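Poly(A) RNA polymerase protein 2 (Saccharomyces cerevisiae, PDB 3NYB) probably adds poly(A) tails to RNA as the polymerase of TRAMP, a complex of nuclear RNA surveillance. Local coordinates at residues Pro4-His9 with Gly313-Gly318. The protein carries 1 engineered substitution. Sequence-based numbering, arbitrary orientation.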
loop_
_atom_site.group_PDB
_atom_site.type_symbol
_atom_site.label_atom_id
_atom_site.label_comp_id
_atom_site.label_asym_id
_atom_site.label_seq_id
_atom_site.Cartn_x
_atom_site.Cartn_y
_atom_site.Cartn_z
ATOM N N PRO A 4 14.992 -14.951 2.905
ATOM C CA PRO A 4 14.684 -16.292 2.406
ATOM C C PRO A 4 14.245 -16.260 0.955
ATOM O O PRO A 4 14.566 -17.190 0.211
ATOM C CB PRO A 4 13.511 -16.730 3.307
ATOM C CG PRO A 4 12.980 -15.423 3.917
ATOM C CD PRO A 4 14.228 -14.646 4.127
ATOM N N TRP A 5 13.527 -15.214 0.542
ATOM C CA TRP A 5 12.987 -15.175 -0.829
ATOM C C TRP A 5 14.065 -15.081 -1.908
ATOM O O TRP A 5 13.776 -15.193 -3.097
ATOM C CB TRP A 5 11.988 -14.042 -0.991
ATOM C CG TRP A 5 12.578 -12.694 -0.738
ATOM C CD1 TRP A 5 13.146 -11.860 -1.654
ATOM C CD2 TRP A 5 12.643 -12.014 0.523
ATOM N NE1 TRP A 5 13.578 -10.708 -1.039
ATOM C CE2 TRP A 5 13.281 -10.782 0.291
ATOM C CE3 TRP A 5 12.235 -12.339 1.817
ATOM C CZ2 TRP A 5 13.515 -9.871 1.318
ATOM C CZ3 TRP A 5 12.473 -11.431 2.834
ATOM C CH2 TRP A 5 13.101 -10.211 2.579
ATOM N N ILE A 6 15.303 -14.879 -1.476
ATOM C CA ILE A 6 16.447 -14.792 -2.369
ATOM C C ILE A 6 16.981 -16.169 -2.736
ATOM O O ILE A 6 17.533 -16.360 -3.820
ATOM C CB ILE A 6 17.579 -13.945 -1.733
ATOM C CG1 ILE A 6 17.594 -12.555 -2.344
ATOM C CG2 ILE A 6 18.934 -14.572 -1.936
ATOM C CD1 ILE A 6 16.443 -11.705 -1.899
ATOM N N LEU A 7 16.813 -17.129 -1.831
ATOM C CA LEU A 7 17.418 -18.456 -1.991
ATOM C C LEU A 7 17.033 -19.102 -3.324
ATOM O O LEU A 7 15.851 -19.248 -3.620
ATOM C CB LEU A 7 17.009 -19.354 -0.824
ATOM C CG LEU A 7 17.987 -20.445 -0.382
ATOM C CD1 LEU A 7 19.416 -19.944 -0.446
ATOM C CD2 LEU A 7 17.652 -20.941 1.022
ATOM N N ASN A 8 18.037 -19.467 -4.121
ATOM C CA ASN A 8 17.840 -20.066 -5.449
ATOM C C ASN A 8 17.250 -19.088 -6.460
ATOM O O ASN A 8 16.715 -19.488 -7.494
ATOM C CB ASN A 8 16.984 -21.343 -5.377
ATOM C CG ASN A 8 17.462 -22.313 -4.296
ATOM O OD1 ASN A 8 18.639 -22.671 -4.239
ATOM N ND2 ASN A 8 16.540 -22.742 -3.433
ATOM N N HIS A 9 17.359 -17.803 -6.160
ATOM C CA HIS A 9 16.785 -16.780 -7.011
ATOM C C HIS A 9 17.716 -15.581 -7.123
ATOM O O HIS A 9 17.281 -14.434 -7.053
ATOM C CB HIS A 9 15.448 -16.325 -6.442
ATOM C CG HIS A 9 14.413 -17.402 -6.406
ATOM N ND1 HIS A 9 13.795 -17.875 -7.542
ATOM C CD2 HIS A 9 13.877 -18.089 -5.368
ATOM C CE1 HIS A 9 12.922 -18.811 -7.206
ATOM N NE2 HIS A 9 12.957 -18.962 -5.895
ATOM N N GLY A 313 24.448 -13.253 -4.321
ATOM C CA GLY A 313 23.581 -13.485 -3.179
ATOM C C GLY A 313 23.130 -12.249 -2.422
ATOM O O GLY A 313 22.805 -12.338 -1.239
ATOM N N LYS A 314 23.104 -11.098 -3.088
ATOM C CA LYS A 314 22.716 -9.867 -2.412
ATOM C C LYS A 314 21.249 -9.550 -2.622
ATOM O O LYS A 314 20.611 -10.099 -3.509
ATOM C CB LYS A 314 23.592 -8.683 -2.828
ATOM C CG LYS A 314 24.983 -8.732 -2.235
ATOM C CD LYS A 314 24.951 -9.293 -0.822
ATOM C CE LYS A 314 26.360 -9.558 -0.311
ATOM N NZ LYS A 314 27.175 -8.317 -0.370
ATOM N N SER A 315 20.725 -8.666 -1.780
ATOM C CA SER A 315 19.319 -8.322 -1.803
ATOM C C SER A 315 19.135 -6.822 -1.801
ATOM O O SER A 315 19.678 -6.126 -0.945
ATOM C CB SER A 315 18.613 -8.905 -0.588
ATOM O OG SER A 315 17.295 -8.410 -0.522
ATOM N N ILE A 316 18.363 -6.328 -2.762
ATOM C CA ILE A 316 18.059 -4.905 -2.849
ATOM C C ILE A 316 16.970 -4.533 -1.841
ATOM O O ILE A 316 17.143 -3.597 -1.054
ATOM C CB ILE A 316 17.569 -4.518 -4.250
ATOM C CG1 ILE A 316 18.662 -4.708 -5.290
ATOM C CG2 ILE A 316 17.102 -3.084 -4.268
ATOM C CD1 ILE A 316 18.164 -4.513 -6.709
ATOM N N LEU A 317 15.859 -5.274 -1.883
ATOM C CA LEU A 317 14.715 -5.044 -1.002
ATOM C C LEU A 317 15.052 -5.276 0.469
ATOM O O LEU A 317 14.559 -4.564 1.342
ATOM C CB LEU A 317 13.538 -5.944 -1.381
ATOM C CG LEU A 317 12.775 -5.742 -2.672
ATOM C CD1 LEU A 317 11.762 -6.871 -2.858
ATOM C CD2 LEU A 317 12.075 -4.407 -2.630
ATOM N N GLY A 318 15.892 -6.270 0.729
ATOM C CA GLY A 318 16.091 -6.798 2.069
ATOM C C GLY A 318 16.141 -5.805 3.218
ATOM O O GLY A 318 15.509 -6.025 4.251
#
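Ile6 reaches Ser315 with the end of its longer branch: CD1 of Ile6 stands 3.7 Å from OG of Ser315 and almost as near its CB, while CG1 of Ile6 runs past the carbonyl oxygen of Lys314 at a looser 4.1 Å. Beside it the indole of Trp5 offers its edge to Gly318, with CZ2 of Trp5 4.1 Å from CA of Gly318, near the ring plane. Within 313-318 the chain folds back on itself through an ST motif, in which the backbone N of Gly318 donates to OG of Ser315 over 2.8 Å, bent to 139° at the hydrogen. With OG anti to the backbone N (chi1 172°), the serine sends its oxygen to the same region as the indole nitrogen. The two do not bond each other; both Trp5 NE1 and Ser315 OG bond instead to OE2 of Glu24 on helix 17-31, and OE1 of Glu24 takes the backbone N-H groups of Ile316 and Leu317. Phe28 of that helix meets Trp5 edge to face.

Trp5, Ser315 and Gly318 are buried, whereas Ile6 sits at the boundary with a looser, solvent-facing side. The type II turn from Ile6 to His9, closed by His9 N to Ile6 O at 2.8 Å, carries Leu7 and Asn8 away from 313-318; Lys314 turns its CB away from 4-9, its NZ held by the carbonyl oxygen of Asp310. Cutting Ile6 back to an alanine removes CG1 and CD1, which would probably open a gap beside CB and OG of Ser315. No hydrogen bond crosses directly between the two segments. Cohesion between 4-9 and 313-318 therefore rests on van der Waals contact and on the shared carboxylate of Glu24, whose negative charge is likely to be eased by the donors converging on it.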